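Local coordinates for Sodium/calcium exchanger membrane region domain-containing protein (PDB 4KPP) that probably exchanges calcium ions for protons across the membrane, as a member of the sodium/calcium exchanger family that binds calcium, at residues F124-S129 with Y264-F269; S117-I122 with P257-A262; G93-H98 with D241-V246. All blocks are in the same frame, centred on the assembly; numbering follows the deposited sequence.

Interaction 1: F124-S129 with Y264-F269; sequences FRTLKS and YFVRRF
T126 and R267 bring the two backbones to their closest approach here, 6.6 Å between CA atoms, where helix 96-127 and helix 242-267 reach their C-terminal ends side by side. T126 carries most of the contact from its side, with its CB directed at the other segment and its two branches doing different work. A chi1 of -39° sets OG1 beside the backbone N, which leaves the methyl CG2 of T126 anti to that N and aimed across the gap. There T126 CG2 lies 4.2 Å from R267 CA and beside the carbonyl of V266. The hydroxyl turns back to its own helix and bonds to the carbonyl oxygen of I122, so what T126 OG1 offers across the gap is only van der Waals contact, 3.9 Å from CG1 of V266. R267 takes part through its backbone and not its charge: its CB is directed away, and the atom that T126 meets is its CA.

Each helix is followed by a residue of positive phi. F269 is the C-prime residue of a Schellman motif, with F269 N bonded to V266 O at 2.8 Å; on the partner, K128 is first to leave helical angles, and S129 N reaches back to F124 O at 2.9 Å. The CB of F269 points neither at nor away from the partner, but its ring comes nearer, CE1 of F269 standing 4.4 Å from T126 O, obliquely to the ring. These ends belong to helices from the two separate sodium/calcium exchanger regions of the chain. V266 also packs on S274 of helix 271-285, the same helix whose V271 is touched by L127.

Interaction 2: S117-I122 with P257-A262; sequences SLVAFI and PELIVA
V119 pushes its CG2 methyl over the surface of helix 242-267 between two residues one turn apart, 3.7 Å from CD1 of L259 and 4.0 Å from CB of A262. Its chi1 of 170° places CG1 anti to the backbone N, leaving CG2 on the flank that meets these two. L259 starts with its CB directed past the partner helix, but its chain bends back so that CD1 arrives against the valine; the side chains cross obliquely. CD1 of L259 is also approached by CD1 of L118, at 4.3 Å, so one leucine methyl serves two neighbours on helix 96-127.

V119 touches I263 and V266 as well, and residues 259, 262, 263 and 266 have the i, i+3, i+4, i+7 spacing of a knobs-into-holes socket with V119 as the knob. The short helical segments run nearly parallel, 16° between their directions, with axes 10.6 Å apart. The same valine also touches S274, M275 and L278 of helix 271-285.

Helix 242-267 is kinked at P257 and E258, whose N atoms lack bonds to the preceding turn. Polar partners come from other residues: E258 OE1 bonds to S281 OG, A262 O accepts from S274 OG, and S117 OG bonds to carbonyls of its own helix. What holds the two segments together is therefore methyl against methyl, without a hydrogen bond between them, so the match of shape and dispersion sets the contact.

Interaction 3: G93-H98 with D241-V246; sequences GGEYVH and DEFLAV
F243 lays the end of its ring against H98, whose CB sits in the ring plane at the edge, 3.7 Å from both CE1 and CZ of F243. The meeting is thus aliphatic carbon against aromatic rim, with the imidazole only obliquely placed to CZ. E95 comes to the same end of the phenyl from another direction: OE1 of E95 lies 4.1 Å from CE2 of F243, and the carboxylate plane stands 89° from the ring plane. The glutamate is folded, with chi2 of -59° bending the chain so that CD comes to the edge of the H98 imidazole.

Beside the ring, a water links the two acids. It donates to E242 OE1 at 2.7 Å and only weakly to E95 OE1 at 3.5 Å, bridging oxygens 5.7 Å apart and probably easing the like-charge repulsion between them. Both segments are helix starts: a type II' turn from G93 to Y96 leads into helix 96-127, while D241 is the N-cap of helix 242-267, its OD1 accepting from F243 N at 3.2 Å. That bond is nearly straight, 174° at the hydrogen, although the nitrogen lies well above the carboxylate plane. The cap probably helps to set the backbone from which the F243 ring projects.

Further out, Y99 meets F243 edge-to-face, and Q313 of helix 311-331 touches both F243 and H98. E242 is held from its other oxygen, OE2 forming a salt bridge with R236 of helix 224-237. One turn farther into the helix pair, N103 ND2 bonds to the carbonyl oxygen of V246.

From the N terminus, the chain passes 93-98, at the start of helix 96-127, then 117-122 and 124-129; after more than a hundred residues 241-246 opens helix 242-267, and 257-262 and 264-269 follow. Interaction 3 therefore closes its loop first, then interaction 2, then interaction 1; every pair of loops crosses and none nests. Together they join the same pair of helices at both ends and at one stretch near the C-terminal end, the centres of interactions 1 and 3 lying about 38 Å apart. Interactions 1 and 2 are continuous, V266 CG2 lying 3.8 Å from V119 CG1, whereas interaction 3 stands apart. All three tie the two exchanger regions together.

Interaction 1: F124-S129 with Y264-F269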
ATOM      1  N   PHE A 124      17.590   8.131   9.284  1.00 48.44           N
ATOM      2  CA  PHE A 124      19.038   8.234   9.421  1.00 54.21           C
ATOM      3  C   PHE A 124      19.461   9.612   9.918  1.00 58.99           C
ATOM      4  O   PHE A 124      20.281   9.726  10.824  1.00 62.04           O
ATOM      5  CB  PHE A 124      19.725   7.925   8.091  1.00 52.69           C
ATOM      6  CG  PHE A 124      19.611   6.488   7.673  1.00 50.05           C
ATOM      7  CD1 PHE A 124      19.499   5.483   8.620  1.00 48.78           C
ATOM      8  CD2 PHE A 124      19.611   6.141   6.332  1.00 48.69           C
ATOM      9  CE1 PHE A 124      19.395   4.157   8.240  1.00 44.00           C
ATOM     10  CE2 PHE A 124      19.504   4.816   5.946  1.00 47.81           C
ATOM     11  CZ  PHE A 124      19.396   3.824   6.901  1.00 44.72           C
ATOM     12  N   ARG A 125      18.893  10.654   9.322  1.00 62.02           N
ATOM     13  CA  ARG A 125      19.242  12.022   9.683  1.00 67.27           C
ATOM     14  C   ARG A 125      18.633  12.414  11.023  1.00 70.42           C
ATOM     15  O   ARG A 125      19.188  13.241  11.748  1.00 74.81           O
ATOM     16  CB  ARG A 125      18.791  12.997   8.594  1.00 68.23           C
ATOM     17  N   THR A 126      17.492  11.816  11.349  1.00 69.43           N
ATOM     18  CA  THR A 126      16.780  12.146  12.579  1.00 69.50           C
ATOM     19  C   THR A 126      17.459  11.516  13.792  1.00 69.34           C
ATOM     20  O   THR A 126      17.622  12.160  14.830  1.00 71.24           O
ATOM     21  CB  THR A 126      15.311  11.693  12.515  1.00 66.39           C
ATOM     22  OG1 THR A 126      14.796  11.927  11.198  1.00 64.01           O
ATOM     23  CG2 THR A 126      14.470  12.458  13.531  1.00 69.34           C
ATOM     24  N   LEU A 127      17.861  10.256  13.652  1.00 66.01           N
ATOM     25  CA  LEU A 127      18.564   9.547  14.717  1.00 63.81           C
ATOM     26  C   LEU A 127      20.060   9.843  14.694  1.00 63.25           C
ATOM     27  O   LEU A 127      20.795   9.417  15.588  1.00 59.66           O
ATOM     28  CB  LEU A 127      18.343   8.037  14.599  1.00 60.30           C
ATOM     29  CG  LEU A 127      17.174   7.429  15.375  1.00 60.82           C
ATOM     30  CD1 LEU A 127      15.847   8.010  14.915  1.00 61.12           C
ATOM     31  CD2 LEU A 127      17.174   5.914  15.237  1.00 60.92           C
ATOM     32  N   LYS A 128      20.497  10.573  13.671  1.00 65.36           N
ATOM     33  CA  LYS A 128      21.915  10.853  13.453  1.00 69.18           C
ATOM     34  C   LYS A 128      22.725   9.558  13.439  1.00 69.75           C
ATOM     35  O   LYS A 128      23.756   9.449  14.102  1.00 72.73           O
ATOM     36  CB  LYS A 128      22.452  11.823  14.510  1.00 71.86           C
ATOM     37  N   SER A 129      22.241   8.578  12.683  1.00 67.37           N
ATOM     38  CA  SER A 129      22.883   7.272  12.611  1.00 67.12           C
ATOM     39  C   SER A 129      22.935   6.753  11.177  1.00 62.27           C
ATOM     40  O   SER A 129      22.641   7.483  10.231  1.00 60.13           O
ATOM     41  CB  SER A 129      22.157   6.266  13.507  1.00 67.54           C
ATOM     42  N   TYR A 264       5.894  11.458   9.977  1.00 39.11           N
ATOM     43  CA  TYR A 264       5.497  12.088  11.233  1.00 43.23           C
ATOM     44  C   TYR A 264       5.948  11.262  12.434  1.00 42.27           C
ATOM     45  O   TYR A 264       6.476  11.801  13.407  1.00 41.12           O
ATOM     46  CB  TYR A 264       3.979  12.292  11.271  1.00 48.83           C
ATOM     47  CG  TYR A 264       3.428  12.676  12.629  1.00 57.44           C
ATOM     48  CD1 TYR A 264       3.466  13.994  13.070  1.00 60.67           C
ATOM     49  CD2 TYR A 264       2.859  11.723  13.464  1.00 60.83           C
ATOM     50  CE1 TYR A 264       2.960  14.349  14.308  1.00 64.48           C
ATOM     51  CE2 TYR A 264       2.351  12.068  14.705  1.00 63.84           C
ATOM     52  CZ  TYR A 264       2.404  13.382  15.121  1.00 67.75           C
ATOM     53  OH  TYR A 264       1.899  13.727  16.356  1.00 73.99           O
ATOM     54  N   PHE A 265       5.739   9.951  12.351  1.00 42.05           N
ATOM     55  CA  PHE A 265       6.108   9.041  13.429  1.00 41.12           C
ATOM     56  C   PHE A 265       7.620   8.885  13.571  1.00 40.02           C
ATOM     57  O   PHE A 265       8.116   8.586  14.655  1.00 39.69           O
ATOM     58  CB  PHE A 265       5.450   7.675  13.227  1.00 43.18           C
ATOM     59  CG  PHE A 265       4.057   7.587  13.784  1.00 48.31           C
ATOM     60  CD1 PHE A 265       3.716   8.266  14.945  1.00 52.53           C
ATOM     61  CD2 PHE A 265       3.086   6.829  13.147  1.00 45.66           C
ATOM     62  CE1 PHE A 265       2.432   8.186  15.461  1.00 53.39           C
ATOM     63  CE2 PHE A 265       1.802   6.746  13.658  1.00 45.48           C
ATOM     64  CZ  PHE A 265       1.474   7.425  14.816  1.00 49.71           C
ATOM     65  N   VAL A 266       8.350   9.082  12.477  1.00 36.89           N
ATOM     66  CA  VAL A 266       9.807   9.049  12.527  1.00 39.86           C
ATOM     67  C   VAL A 266      10.350  10.227  13.333  1.00 43.85           C
ATOM     68  O   VAL A 266      11.192  10.053  14.211  1.00 42.49           O
ATOM     69  CB  VAL A 266      10.428   9.052  11.115  1.00 39.82           C
ATOM     70  CG1 VAL A 266      11.920   9.346  11.185  1.00 40.60           C
ATOM     71  CG2 VAL A 266      10.177   7.723  10.424  1.00 39.84           C
ATOM     72  N   ARG A 267       9.852  11.423  13.040  1.00 51.93           N
ATOM     73  CA  ARG A 267      10.300  12.627  13.733  1.00 59.59           C
ATOM     74  C   ARG A 267       9.912  12.626  15.214  1.00 61.99           C
ATOM     75  O   ARG A 267      10.518  13.331  16.022  1.00 66.37           O
ATOM     76  CB  ARG A 267       9.765  13.883  13.040  1.00 65.00           C
ATOM     77  CG  ARG A 267      10.294  14.101  11.630  1.00 70.91           C
ATOM     78  CD  ARG A 267       9.899  15.481  11.117  1.00 79.81           C
ATOM     79  NE  ARG A 267      10.287  15.690   9.724  1.00 85.61           N
ATOM     80  CZ  ARG A 267      10.087  16.821   9.053  1.00 89.05           C
ATOM     81  NH1 ARG A 267       9.504  17.854   9.647  1.00 89.69           N
ATOM     82  NH2 ARG A 267      10.473  16.920   7.788  1.00 89.72           N
ATOM     83  N   ARG A 268       8.904  11.833  15.566  1.00 58.60           N
ATOM     84  CA  ARG A 268       8.522  11.659  16.962  1.00 56.63           C
ATOM     85  C   ARG A 268       9.259  10.469  17.574  1.00 56.16           C
ATOM     86  O   ARG A 268       8.857   9.946  18.616  1.00 60.12           O
ATOM     87  CB  ARG A 268       7.008  11.479  17.093  1.00 56.61           C
ATOM     88  CG  ARG A 268       6.200  12.717  16.736  1.00 58.41           C
ATOM     89  N   PHE A 269      10.333  10.050  16.907  1.00 50.75           N
ATOM     90  CA  PHE A 269      11.212   8.982  17.388  1.00 49.59           C
ATOM     91  C   PHE A 269      10.523   7.622  17.515  1.00 50.28           C
ATOM     92  O   PHE A 269      10.786   6.865  18.451  1.00 54.13           O
ATOM     93  CB  PHE A 269      11.884   9.383  18.708  1.00 47.49           C
ATOM     94  CG  PHE A 269      12.702  10.639  18.610  1.00 46.21           C
ATOM     95  CD1 PHE A 269      14.049  10.579  18.305  1.00 48.62           C
ATOM     96  CD2 PHE A 269      12.121  11.878  18.811  1.00 46.66           C
ATOM     97  CE1 PHE A 269      14.804  11.728  18.209  1.00 51.54           C
ATOM     98  CE2 PHE A 269      12.870  13.034  18.716  1.00 49.12           C
ATOM     99  CZ  PHE A 269      14.214  12.959  18.416  1.00 51.85           C
TER

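Interaction 2: S117-I122 with P257-A262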
ATOM      1  N   SER A 117      12.757   3.485   1.304  1.00 31.60           N
ATOM      2  CA  SER A 117      14.048   4.156   1.214  1.00 32.92           C
ATOM      3  C   SER A 117      13.992   5.561   1.808  1.00 33.13           C
ATOM      4  O   SER A 117      14.862   5.942   2.589  1.00 32.39           O
ATOM      5  CB  SER A 117      14.530   4.214  -0.236  1.00 32.83           C
ATOM      6  OG  SER A 117      13.726   5.092  -1.000  1.00 35.76           O
ATOM      7  N   LEU A 118      12.967   6.320   1.430  1.00 33.94           N
ATOM      8  CA  LEU A 118      12.786   7.689   1.908  1.00 36.78           C
ATOM      9  C   LEU A 118      12.686   7.714   3.428  1.00 35.71           C
ATOM     10  O   LEU A 118      13.433   8.433   4.096  1.00 36.31           O
ATOM     11  CB  LEU A 118      11.525   8.298   1.289  1.00 39.18           C
ATOM     12  CG  LEU A 118      11.281   9.812   1.239  1.00 48.18           C
ATOM     13  CD1 LEU A 118       9.947  10.154   1.896  1.00 51.81           C
ATOM     14  CD2 LEU A 118      12.419  10.631   1.848  1.00 49.72           C
ATOM     15  N   VAL A 119      11.763   6.923   3.965  1.00 33.07           N
ATOM     16  CA  VAL A 119      11.547   6.860   5.405  1.00 31.14           C
ATOM     17  C   VAL A 119      12.824   6.459   6.142  1.00 32.75           C
ATOM     18  O   VAL A 119      13.148   7.021   7.190  1.00 33.44           O
ATOM     19  CB  VAL A 119      10.388   5.904   5.756  1.00 27.20           C
ATOM     20  CG1 VAL A 119      10.318   5.658   7.252  1.00 26.65           C
ATOM     21  CG2 VAL A 119       9.071   6.477   5.250  1.00 27.35           C
ATOM     22  N   ALA A 120      13.558   5.503   5.579  1.00 30.80           N
ATOM     23  CA  ALA A 120      14.823   5.074   6.168  1.00 31.77           C
ATOM     24  C   ALA A 120      15.849   6.205   6.170  1.00 30.98           C
ATOM     25  O   ALA A 120      16.540   6.418   7.165  1.00 32.80           O
ATOM     26  CB  ALA A 120      15.369   3.850   5.441  1.00 30.74           C
ATOM     27  N   PHE A 121      15.941   6.931   5.057  1.00 33.70           N
ATOM     28  CA  PHE A 121      16.878   8.053   4.940  1.00 43.43           C
ATOM     29  C   PHE A 121      16.585   9.173   5.934  1.00 43.28           C
ATOM     30  O   PHE A 121      17.500   9.742   6.528  1.00 43.69           O
ATOM     31  CB  PHE A 121      16.881   8.616   3.517  1.00 51.09           C
ATOM     32  CG  PHE A 121      17.750   7.849   2.565  1.00 59.57           C
ATOM     33  CD1 PHE A 121      18.961   7.320   2.982  1.00 62.16           C
ATOM     34  CD2 PHE A 121      17.353   7.651   1.251  1.00 62.44           C
ATOM     35  CE1 PHE A 121      19.764   6.610   2.105  1.00 62.89           C
ATOM     36  CE2 PHE A 121      18.150   6.942   0.370  1.00 63.15           C
ATOM     37  CZ  PHE A 121      19.356   6.421   0.797  1.00 62.49           C
ATOM     38  N   ILE A 122      15.305   9.491   6.106  1.00 40.60           N
ATOM     39  CA  ILE A 122      14.899  10.523   7.050  1.00 39.94           C
ATOM     40  C   ILE A 122      15.201  10.073   8.474  1.00 43.69           C
ATOM     41  O   ILE A 122      15.645  10.865   9.307  1.00 45.44           O
ATOM     42  CB  ILE A 122      13.404  10.861   6.902  1.00 38.42           C
ATOM     43  CG1 ILE A 122      13.139  11.453   5.516  1.00 37.82           C
ATOM     44  CG2 ILE A 122      12.954  11.824   7.993  1.00 39.17           C
ATOM     45  CD1 ILE A 122      11.699  11.843   5.285  1.00 37.40           C
ATOM     46  N   PRO A 257      -0.551   9.777   1.689  1.00 37.72           N
ATOM     47  CA  PRO A 257      -1.002   9.942   3.077  1.00 38.06           C
ATOM     48  C   PRO A 257      -0.332   8.948   4.016  1.00 34.69           C
ATOM     49  O   PRO A 257      -0.003   9.292   5.152  1.00 33.63           O
ATOM     50  CB  PRO A 257      -2.502   9.648   2.994  1.00 37.38           C
ATOM     51  CG  PRO A 257      -2.869  10.001   1.594  1.00 38.46           C
ATOM     52  CD  PRO A 257      -1.690   9.582   0.770  1.00 36.32           C
ATOM     53  N   GLU A 258      -0.134   7.728   3.529  1.00 31.19           N
ATOM     54  CA  GLU A 258       0.564   6.692   4.281  1.00 37.15           C
ATOM     55  C   GLU A 258       2.010   7.093   4.557  1.00 37.18           C
ATOM     56  O   GLU A 258       2.533   6.859   5.646  1.00 37.01           O
ATOM     57  CB  GLU A 258       0.534   5.380   3.500  1.00 41.87           C
ATOM     58  CG  GLU A 258       1.440   4.299   4.055  1.00 46.87           C
ATOM     59  CD  GLU A 258       1.889   3.334   2.982  1.00 52.36           C
ATOM     60  OE1 GLU A 258       2.231   2.181   3.313  1.00 54.49           O
ATOM     61  OE2 GLU A 258       1.904   3.736   1.800  1.00 54.34           O
ATOM     62  N   LEU A 259       2.650   7.698   3.560  1.00 37.92           N
ATOM     63  CA  LEU A 259       4.033   8.143   3.691  1.00 39.19           C
ATOM     64  C   LEU A 259       4.161   9.294   4.684  1.00 37.99           C
ATOM     65  O   LEU A 259       5.063   9.302   5.519  1.00 40.70           O
ATOM     66  CB  LEU A 259       4.595   8.559   2.330  1.00 42.56           C
ATOM     67  CG  LEU A 259       5.524   7.560   1.638  1.00 46.05           C
ATOM     68  CD1 LEU A 259       6.765   7.328   2.485  1.00 45.87           C
ATOM     69  CD2 LEU A 259       4.813   6.243   1.353  1.00 47.60           C
ATOM     70  N   ILE A 260       3.254  10.260   4.587  1.00 32.31           N
ATOM     71  CA  ILE A 260       3.249  11.413   5.482  1.00 33.52           C
ATOM     72  C   ILE A 260       3.116  11.006   6.953  1.00 32.04           C
ATOM     73  O   ILE A 260       3.805  11.546   7.820  1.00 31.27           O
ATOM     74  CB  ILE A 260       2.127  12.404   5.107  1.00 34.63           C
ATOM     75  CG1 ILE A 260       2.407  13.021   3.736  1.00 36.50           C
ATOM     76  CG2 ILE A 260       1.995  13.499   6.156  1.00 37.78           C
ATOM     77  CD1 ILE A 260       1.289  13.912   3.229  1.00 38.04           C
ATOM     78  N   VAL A 261       2.234  10.050   7.229  1.00 28.82           N
ATOM     79  CA  VAL A 261       2.059   9.556   8.590  1.00 31.42           C
ATOM     80  C   VAL A 261       3.321   8.835   9.058  1.00 30.68           C
ATOM     81  O   VAL A 261       3.718   8.944  10.219  1.00 26.59           O
ATOM     82  CB  VAL A 261       0.821   8.633   8.711  1.00 34.09           C
ATOM     83  CG1 VAL A 261       0.797   7.924  10.062  1.00 31.56           C
ATOM     84  CG2 VAL A 261      -0.460   9.435   8.497  1.00 34.09           C
ATOM     85  N   ALA A 262       3.959   8.114   8.142  1.00 32.23           N
ATOM     86  CA  ALA A 262       5.215   7.437   8.449  1.00 32.22           C
ATOM     87  C   ALA A 262       6.312   8.432   8.821  1.00 37.40           C
ATOM     88  O   ALA A 262       7.037   8.220   9.790  1.00 41.25           O
ATOM     89  CB  ALA A 262       5.657   6.569   7.283  1.00 29.83           C
TER

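Interaction 3: G93-H98 with D241-V246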
ATOM      1  N   GLY A  93     -13.401  -3.585 -20.563  1.00 36.11           N
ATOM      2  CA  GLY A  93     -12.255  -4.190 -21.214  1.00 36.14           C
ATOM      3  C   GLY A  93     -11.305  -3.141 -21.751  1.00 37.98           C
ATOM      4  O   GLY A  93     -11.146  -2.076 -21.152  1.00 35.79           O
ATOM      5  N   GLY A  94     -10.676  -3.438 -22.882  1.00 38.50           N
ATOM      6  CA  GLY A  94      -9.749  -2.508 -23.495  1.00 37.15           C
ATOM      7  C   GLY A  94      -8.509  -2.296 -22.650  1.00 36.23           C
ATOM      8  O   GLY A  94      -7.989  -3.237 -22.050  1.00 36.61           O
ATOM      9  N   GLU A  95      -8.048  -1.050 -22.593  1.00 34.21           N
ATOM     10  CA  GLU A  95      -6.802  -0.716 -21.916  1.00 29.40           C
ATOM     11  C   GLU A  95      -6.868  -0.904 -20.402  1.00 26.34           C
ATOM     12  O   GLU A  95      -5.837  -1.024 -19.743  1.00 22.75           O
ATOM     13  CB  GLU A  95      -6.384   0.717 -22.253  1.00 31.70           C
ATOM     14  CG  GLU A  95      -5.952   0.907 -23.695  1.00 34.96           C
ATOM     15  CD  GLU A  95      -4.776   0.023 -24.065  1.00 41.08           C
ATOM     16  OE1 GLU A  95      -3.681   0.220 -23.498  1.00 39.12           O
ATOM     17  OE2 GLU A  95      -4.948  -0.873 -24.918  1.00 44.76           O
ATOM     18  N   TYR A  96      -8.080  -0.935 -19.856  1.00 25.83           N
ATOM     19  CA  TYR A  96      -8.260  -1.076 -18.414  1.00 21.00           C
ATOM     20  C   TYR A  96      -7.736  -2.416 -17.890  1.00 24.71           C
ATOM     21  O   TYR A  96      -7.427  -2.548 -16.703  1.00 23.44           O
ATOM     22  CB  TYR A  96      -9.729  -0.872 -18.027  1.00 24.96           C
ATOM     23  CG  TYR A  96     -10.225   0.549 -18.228  1.00 25.40           C
ATOM     24  CD1 TYR A  96      -9.821   1.574 -17.380  1.00 25.69           C
ATOM     25  CD2 TYR A  96     -11.101   0.863 -19.260  1.00 25.83           C
ATOM     26  CE1 TYR A  96     -10.265   2.871 -17.556  1.00 23.26           C
ATOM     27  CE2 TYR A  96     -11.556   2.161 -19.443  1.00 29.90           C
ATOM     28  CZ  TYR A  96     -11.134   3.161 -18.585  1.00 29.60           C
ATOM     29  OH  TYR A  96     -11.579   4.453 -18.754  1.00 34.52           O
ATOM     30  N   VAL A  97      -7.631  -3.402 -18.780  1.00 25.92           N
ATOM     31  CA  VAL A  97      -7.048  -4.694 -18.438  1.00 25.14           C
ATOM     32  C   VAL A  97      -5.587  -4.543 -18.015  1.00 23.88           C
ATOM     33  O   VAL A  97      -5.155  -5.115 -17.012  1.00 22.70           O
ATOM     34  CB  VAL A  97      -7.124  -5.680 -19.622  1.00 29.09           C
ATOM     35  CG1 VAL A  97      -6.444  -6.991 -19.266  1.00 24.57           C
ATOM     36  CG2 VAL A  97      -8.578  -5.915 -20.039  1.00 30.60           C
ATOM     37  N   HIS A  98      -4.830  -3.771 -18.787  1.00 28.00           N
ATOM     38  CA  HIS A  98      -3.426  -3.534 -18.477  1.00 25.34           C
ATOM     39  C   HIS A  98      -3.285  -2.587 -17.293  1.00 23.76           C
ATOM     40  O   HIS A  98      -2.395  -2.758 -16.464  1.00 28.24           O
ATOM     41  CB  HIS A  98      -2.685  -2.958 -19.687  1.00 27.23           C
ATOM     42  CG  HIS A  98      -3.007  -3.641 -20.979  1.00 29.82           C
ATOM     43  ND1 HIS A  98      -2.700  -4.964 -21.221  1.00 29.76           N
ATOM     44  CD2 HIS A  98      -3.605  -3.184 -22.103  1.00 29.51           C
ATOM     45  CE1 HIS A  98      -3.100  -5.291 -22.435  1.00 27.87           C
ATOM     46  NE2 HIS A  98      -3.654  -4.228 -22.994  1.00 26.83           N
ATOM     47  N   ASP A 241       2.465   9.389 -21.910  1.00 41.95           N
ATOM     48  CA  ASP A 241       1.932   8.034 -21.961  1.00 37.34           C
ATOM     49  C   ASP A 241       1.050   7.733 -20.749  1.00 33.91           C
ATOM     50  O   ASP A 241       1.419   8.020 -19.611  1.00 30.58           O
ATOM     51  CB  ASP A 241       3.081   7.024 -22.047  1.00 37.76           C
ATOM     52  CG  ASP A 241       2.609   5.581 -21.982  1.00 41.74           C
ATOM     53  OD1 ASP A 241       1.429   5.305 -22.290  1.00 43.75           O
ATOM     54  OD2 ASP A 241       3.432   4.712 -21.629  1.00 43.57           O
ATOM     55  N   GLU A 242      -0.107   7.136 -21.008  1.00 32.00           N
ATOM     56  CA  GLU A 242      -1.084   6.846 -19.963  1.00 34.48           C
ATOM     57  C   GLU A 242      -0.572   5.852 -18.922  1.00 32.73           C
ATOM     58  O   GLU A 242      -1.013   5.868 -17.773  1.00 27.40           O
ATOM     59  CB  GLU A 242      -2.383   6.328 -20.584  1.00 39.66           C
ATOM     60  CG  GLU A 242      -3.123   7.351 -21.428  1.00 46.20           C
ATOM     61  CD  GLU A 242      -4.205   6.721 -22.280  1.00 55.08           C
ATOM     62  OE1 GLU A 242      -3.868   5.872 -23.131  1.00 62.05           O
ATOM     63  OE2 GLU A 242      -5.392   7.070 -22.101  1.00 54.86           O
ATOM     64  N   PHE A 243       0.356   4.989 -19.326  1.00 36.91           N
ATOM     65  CA  PHE A 243       0.908   3.995 -18.413  1.00 33.73           C
ATOM     66  C   PHE A 243       1.712   4.639 -17.298  1.00 30.58           C
ATOM     67  O   PHE A 243       1.766   4.120 -16.187  1.00 25.25           O
ATOM     68  CB  PHE A 243       1.765   2.970 -19.157  1.00 36.02           C
ATOM     69  CG  PHE A 243       0.973   1.845 -19.748  1.00 40.83           C
ATOM     70  CD1 PHE A 243       0.472   0.836 -18.939  1.00 42.65           C
ATOM     71  CD2 PHE A 243       0.724   1.792 -21.110  1.00 43.22           C
ATOM     72  CE1 PHE A 243      -0.265  -0.207 -19.477  1.00 43.97           C
ATOM     73  CE2 PHE A 243      -0.010   0.754 -21.657  1.00 47.39           C
ATOM     74  CZ  PHE A 243      -0.507  -0.249 -20.839  1.00 46.98           C
ATOM     75  N   LEU A 244       2.334   5.775 -17.595  1.00 32.28           N
ATOM     76  CA  LEU A 244       3.105   6.494 -16.593  1.00 35.72           C
ATOM     77  C   LEU A 244       2.185   7.087 -15.526  1.00 34.44           C
ATOM     78  O   LEU A 244       2.525   7.113 -14.342  1.00 36.40           O
ATOM     79  CB  LEU A 244       3.947   7.588 -17.249  1.00 42.22           C
ATOM     80  CG  LEU A 244       4.949   7.125 -18.314  1.00 46.81           C
ATOM     81  CD1 LEU A 244       5.689   8.313 -18.908  1.00 47.33           C
ATOM     82  CD2 LEU A 244       5.933   6.101 -17.752  1.00 45.29           C
ATOM     83  N   ALA A 245       1.015   7.554 -15.950  1.00 29.32           N
ATOM     84  CA  ALA A 245       0.033   8.117 -15.031  1.00 28.49           C
ATOM     85  C   ALA A 245      -0.586   7.023 -14.161  1.00 26.52           C
ATOM     86  O   ALA A 245      -0.669   7.157 -12.943  1.00 24.92           O
ATOM     87  CB  ALA A 245      -1.049   8.866 -15.803  1.00 25.48           C
ATOM     88  N   VAL A 246      -1.010   5.941 -14.804  1.00 27.15           N
ATOM     89  CA  VAL A 246      -1.621   4.804 -14.119  1.00 26.53           C
ATOM     90  C   VAL A 246      -0.660   4.137 -13.136  1.00 26.39           C
ATOM     91  O   VAL A 246      -1.045   3.767 -12.025  1.00 22.84           O
ATOM     92  CB  VAL A 246      -2.121   3.751 -15.139  1.00 26.63           C
ATOM     93  CG1 VAL A 246      -2.496   2.448 -14.440  1.00 29.81           C
ATOM     94  CG2 VAL A 246      -3.296   4.298 -15.929  1.00 20.59           C
TER
HETATM   95  O   HOH W   1      -2.702   3.503 -22.829  1.00 32.21           O